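Local coordinates for iron-sulfur cluster assembly scaffold protein NifU (Fervidobacterium islandicum, PDB 6A6G), which probably serves as a scaffold on which iron-sulfur clusters are assembled, taking sulfur from the cysteine desulfurase bound to it in this assembly, at residues K18-I23 against V55-H60; E86-A91 against L126-L131. One frame throughout, in Å; residues are numbered along the deposited sequence.

Contact 1: K18-I23 against V55-H60; sequences KFHGKI and VKFEGH
F57, on the outermost strand 54-58 of the antiparallel sheet in this SufE/NifU-like fold, is joined to the loop 18-23 through a single beta bridge with H20. The amide of F57 donates to F19 O almost in line with its C=O (166°), and G21 N returns a bond to F57 O. Beside this bridge the imidazole of H20 turns its CD2 edge toward the face of the F57 ring, an offset edge-to-face pair with planes at 78° and CD2 3.6 Å from CZ. Although the CB of F57 points away from the loop, chi1 of 76°, with CG between the backbone N and the carbonyl carbon, brings the ring back toward F19 and H20. On the other side of the strand K56 points at the loop: its CB packs on G21 O, and the chain, bent at chi3 and chi4, passes I23 CG1 and carries NZ to K22 O at 2.9 Å, from above the carbonyl plane. A methionine here would probably leave K22 O without this ammonium donor and the loop at K22 less firmly held to the strand. Farther along the strand, E58 and K22 form a loose salt bridge, K22 NZ lying 3.6 Å from E58 OE1.

Contact 2: E86-A91 against L126-L131; sequences EMMKNA and LPWKTL
W128 of helix 121-133 lays its indole against M87, M88 and A91 of helix 82-96, the main element of a buried helix-helix contact in the NifU-like domain. The axes of the two segments pass 9.8 Å apart, their directions 140° from one another, and the large ring fills the space between them. A91 sits over one face of the indole: its CB makes a CH-pi contact 3.9 Å from the centroid of the five-membered ring, only 9° off the normal. One turn earlier M88 meets the six-membered ring, with CB 3.7 Å from W128 CE3, while M87 CB approaches CH2 at the far end of the same ring. M88 CG is anti to the backbone N (chi1 -177°), and the bend at chi2 then carries the chain past the indole, its CG 3.6 Å from W128 O and its methyl CE against K129 CD.

In the next shell, F124 meets the indole with its own ring, and M72 of helix 63-76 and I108 also touch it, so the tryptophan is enclosed by more than the two helices. N90 OD1 accepts a hydrogen bond from the backbone N of D101, tying helix 82-96 to the following loop. Within helix 121-133, T130 OG1 bonds back to L126 O at 2.9 Å, reaching that oxygen from the face opposite to T130 N.

Overall arrangement
Contact 1 fastens a loop across the edge strand of the sheet, whereas contact 2 joins two helices in the interior; along the chain the first is complete before the second begins. Their centres are about 17 Å apart and their nearest atoms about 6 Å, without touching. Helix 63-76 bridges them: F19 and F57 rest on N70, while M72 meets W128 and I76 meets L131. Strand 42-46 is a second link, with L43 touching both F57 and T130. The F57 side chain is about 12 Å from a bound zinc ion, and that of W128 about 13 Å from a bound zinc ion. Just beyond the strand, H60 NE2 is hydrogen-bonded to D391 OD1 of the cysteine desulfurase chain.

Contact 1: K18-I23 against V55-H60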
# COMPACT_ATOMS: atom_id res chain seq x y z
N LYS C 18 8.41 35.49 -32.61
CA LYS C 18 7.36 36.52 -32.71
C LYS C 18 6.55 36.81 -31.44
O LYS C 18 6.24 37.97 -31.16
CB LYS C 18 6.41 36.10 -33.85
CG LYS C 18 5.34 37.10 -34.25
CD LYS C 18 4.41 36.52 -35.32
CE LYS C 18 3.28 37.49 -35.66
NZ LYS C 18 2.09 36.83 -36.28
N PHE C 19 6.18 35.77 -30.70
CA PHE C 19 5.33 35.94 -29.53
C PHE C 19 6.10 35.86 -28.20
O PHE C 19 5.48 35.91 -27.13
CB PHE C 19 4.20 34.92 -29.54
CG PHE C 19 3.39 34.91 -30.81
CD1 PHE C 19 2.82 36.07 -31.29
CD2 PHE C 19 3.15 33.73 -31.49
CE1 PHE C 19 2.05 36.06 -32.45
CE2 PHE C 19 2.38 33.71 -32.64
CZ PHE C 19 1.83 34.87 -33.13
N HIS C 20 7.42 35.76 -28.27
CA HIS C 20 8.26 35.63 -27.06
C HIS C 20 8.36 36.95 -26.27
O HIS C 20 8.94 37.93 -26.75
CB HIS C 20 9.70 35.17 -27.42
CG HIS C 20 9.86 33.68 -27.53
ND1 HIS C 20 11.05 33.09 -27.90
CD2 HIS C 20 8.99 32.66 -27.34
CE1 HIS C 20 10.91 31.78 -27.91
NE2 HIS C 20 9.67 31.49 -27.58
N GLY C 21 7.82 36.98 -25.05
CA GLY C 21 8.05 38.12 -24.13
C GLY C 21 6.95 38.36 -23.12
O GLY C 21 6.12 37.51 -22.87
N LYS C 22 6.95 39.54 -22.50
CA LYS C 22 5.81 39.96 -21.69
C LYS C 22 5.25 41.26 -22.21
O LYS C 22 5.88 41.94 -23.01
CB LYS C 22 6.17 40.09 -20.21
CG LYS C 22 7.19 41.19 -19.87
CD LYS C 22 7.72 41.03 -18.44
CE LYS C 22 8.17 39.60 -18.18
NZ LYS C 22 9.01 39.43 -16.98
N ILE C 23 4.05 41.57 -21.75
CA ILE C 23 3.45 42.88 -21.98
C ILE C 23 3.56 43.69 -20.68
O ILE C 23 3.17 43.22 -19.61
CB ILE C 23 1.98 42.73 -22.41
CG1 ILE C 23 1.92 42.04 -23.79
CG2 ILE C 23 1.29 44.08 -22.44
CD1 ILE C 23 0.58 41.41 -24.11
N VAL C 55 -1.08 38.84 -27.43
CA VAL C 55 -0.69 37.80 -26.49
C VAL C 55 0.81 37.59 -26.63
O VAL C 55 1.40 37.77 -27.71
CB VAL C 55 -1.43 36.45 -26.74
CG1 VAL C 55 -1.37 35.57 -25.51
CG2 VAL C 55 -2.90 36.68 -27.10
N LYS C 56 1.44 37.27 -25.50
CA LYS C 56 2.86 36.95 -25.43
C LYS C 56 3.05 35.93 -24.32
O LYS C 56 2.13 35.69 -23.51
CB LYS C 56 3.69 38.19 -25.16
CG LYS C 56 3.73 39.16 -26.34
CD LYS C 56 4.94 40.08 -26.23
CE LYS C 56 4.68 41.51 -26.69
NZ LYS C 56 5.35 42.50 -25.78
N PHE C 57 4.22 35.32 -24.27
CA PHE C 57 4.48 34.32 -23.23
C PHE C 57 5.95 34.13 -22.93
O PHE C 57 6.83 34.45 -23.75
CB PHE C 57 3.84 32.96 -23.61
CG PHE C 57 4.60 32.19 -24.66
CD1 PHE C 57 4.43 32.46 -25.99
CD2 PHE C 57 5.49 31.18 -24.30
CE1 PHE C 57 5.13 31.76 -26.95
CE2 PHE C 57 6.18 30.46 -25.25
CZ PHE C 57 6.00 30.75 -26.59
N GLU C 58 6.20 33.60 -21.74
CA GLU C 58 7.54 33.16 -21.36
C GLU C 58 7.45 31.78 -20.74
O GLU C 58 6.38 31.33 -20.30
CB GLU C 58 8.16 34.11 -20.34
CG GLU C 58 8.46 35.50 -20.88
CD GLU C 58 8.71 36.53 -19.78
OE1 GLU C 58 8.00 36.51 -18.74
OE2 GLU C 58 9.62 37.37 -19.97
N GLY C 59 8.60 31.12 -20.72
CA GLY C 59 8.73 29.83 -20.08
C GLY C 59 9.58 28.90 -20.90
O GLY C 59 9.57 28.94 -22.14
N HIS C 60 10.32 28.05 -20.20
CA HIS C 60 11.04 26.98 -20.84
C HIS C 60 10.05 25.88 -21.20
O HIS C 60 9.17 25.53 -20.41
CB HIS C 60 12.19 26.50 -19.95
CG HIS C 60 13.21 27.57 -19.69
ND1 HIS C 60 13.20 28.33 -18.54
CD2 HIS C 60 14.22 28.05 -20.45
CE1 HIS C 60 14.19 29.21 -18.59
NE2 HIS C 60 14.82 29.06 -19.74

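Contact 2: E86-A91 against L126-L131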
# COMPACT_ATOMS: atom_id res chain seq x y z
N GLU C 86 -13.84 28.16 -27.36
CA GLU C 86 -14.46 27.05 -28.10
C GLU C 86 -13.42 26.32 -29.00
O GLU C 86 -13.51 25.11 -29.20
CB GLU C 86 -15.75 27.52 -28.84
CG GLU C 86 -15.64 27.83 -30.34
CD GLU C 86 -14.52 28.82 -30.71
OE1 GLU C 86 -13.97 29.52 -29.82
OE2 GLU C 86 -14.17 28.87 -31.91
N MET C 87 -12.42 27.05 -29.50
CA MET C 87 -11.25 26.44 -30.10
C MET C 87 -10.64 25.56 -29.04
O MET C 87 -10.40 24.39 -29.26
CB MET C 87 -10.21 27.48 -30.51
CG MET C 87 -10.62 28.41 -31.62
SD MET C 87 -9.30 29.60 -31.90
CE MET C 87 -8.52 28.94 -33.37
N MET C 88 -10.41 26.15 -27.86
CA MET C 88 -9.82 25.43 -26.77
C MET C 88 -10.51 24.10 -26.57
O MET C 88 -9.84 23.08 -26.40
CB MET C 88 -9.86 26.26 -25.48
CG MET C 88 -9.19 25.59 -24.29
SD MET C 88 -10.27 24.54 -23.29
CE MET C 88 -9.09 23.52 -22.39
N LYS C 89 -11.84 24.08 -26.58
CA LYS C 89 -12.55 22.83 -26.26
C LYS C 89 -12.40 21.82 -27.38
O LYS C 89 -12.31 20.61 -27.14
CB LYS C 89 -14.05 23.03 -25.95
CG LYS C 89 -14.53 22.04 -24.89
CD LYS C 89 -15.82 21.30 -25.25
CE LYS C 89 -16.07 20.10 -24.33
NZ LYS C 89 -16.93 19.05 -24.96
N ASN C 90 -12.37 22.33 -28.61
CA ASN C 90 -12.15 21.48 -29.76
C ASN C 90 -10.69 20.93 -29.74
O ASN C 90 -10.47 19.71 -29.89
CB ASN C 90 -12.54 22.21 -31.05
CG ASN C 90 -14.07 22.27 -31.26
OD1 ASN C 90 -14.75 21.24 -31.39
ND2 ASN C 90 -14.60 23.49 -31.31
N ALA C 91 -9.73 21.84 -29.51
CA ALA C 91 -8.31 21.50 -29.33
C ALA C 91 -8.18 20.35 -28.37
O ALA C 91 -7.52 19.34 -28.67
CB ALA C 91 -7.56 22.70 -28.80
N LEU C 126 -0.98 22.13 -22.40
CA LEU C 126 -0.50 23.13 -21.43
C LEU C 126 -0.93 24.56 -21.75
O LEU C 126 -1.55 25.18 -20.91
CB LEU C 126 1.02 23.07 -21.21
CG LEU C 126 1.54 24.21 -20.31
CD1 LEU C 126 0.93 24.08 -18.92
CD2 LEU C 126 3.06 24.25 -20.23
N PRO C 127 -0.59 25.10 -22.91
CA PRO C 127 -0.98 26.49 -23.13
C PRO C 127 -2.51 26.70 -23.19
O PRO C 127 -3.02 27.69 -22.65
CB PRO C 127 -0.31 26.84 -24.47
CG PRO C 127 -0.02 25.55 -25.13
CD PRO C 127 0.24 24.57 -24.01
N TRP C 128 -3.23 25.76 -23.82
CA TRP C 128 -4.69 25.77 -23.91
C TRP C 128 -5.42 25.68 -22.55
O TRP C 128 -6.34 26.46 -22.30
CB TRP C 128 -5.18 24.62 -24.78
CG TRP C 128 -4.91 24.82 -26.23
CD1 TRP C 128 -4.05 24.13 -26.99
CD2 TRP C 128 -5.53 25.78 -27.09
NE1 TRP C 128 -4.08 24.59 -28.27
CE2 TRP C 128 -4.97 25.62 -28.36
CE3 TRP C 128 -6.50 26.78 -26.90
CZ2 TRP C 128 -5.34 26.40 -29.44
CZ3 TRP C 128 -6.87 27.55 -27.97
CH2 TRP C 128 -6.30 27.36 -29.23
N LYS C 129 -5.02 24.74 -21.70
CA LYS C 129 -5.59 24.62 -20.35
C LYS C 129 -5.27 25.85 -19.47
O LYS C 129 -6.00 26.15 -18.54
CB LYS C 129 -5.13 23.33 -19.65
CG LYS C 129 -5.69 22.04 -20.24
CD LYS C 129 -6.98 21.57 -19.56
CE LYS C 129 -6.71 20.90 -18.21
NZ LYS C 129 -6.56 21.87 -17.08
N THR C 130 -4.16 26.53 -19.78
CA THR C 130 -3.76 27.78 -19.15
C THR C 130 -4.62 28.95 -19.64
O THR C 130 -4.99 29.81 -18.84
CB THR C 130 -2.26 28.06 -19.41
OG1 THR C 130 -1.48 27.09 -18.71
CG2 THR C 130 -1.83 29.43 -18.92
N LEU C 131 -4.89 28.98 -20.95
CA LEU C 131 -5.79 29.96 -21.61
C LEU C 131 -7.24 29.81 -21.14
O LEU C 131 -7.97 30.79 -21.05
CB LEU C 131 -5.75 29.77 -23.13
CG LEU C 131 -6.44 30.67 -24.19
CD1 LEU C 131 -7.85 30.22 -24.53
CD2 LEU C 131 -6.44 32.14 -23.81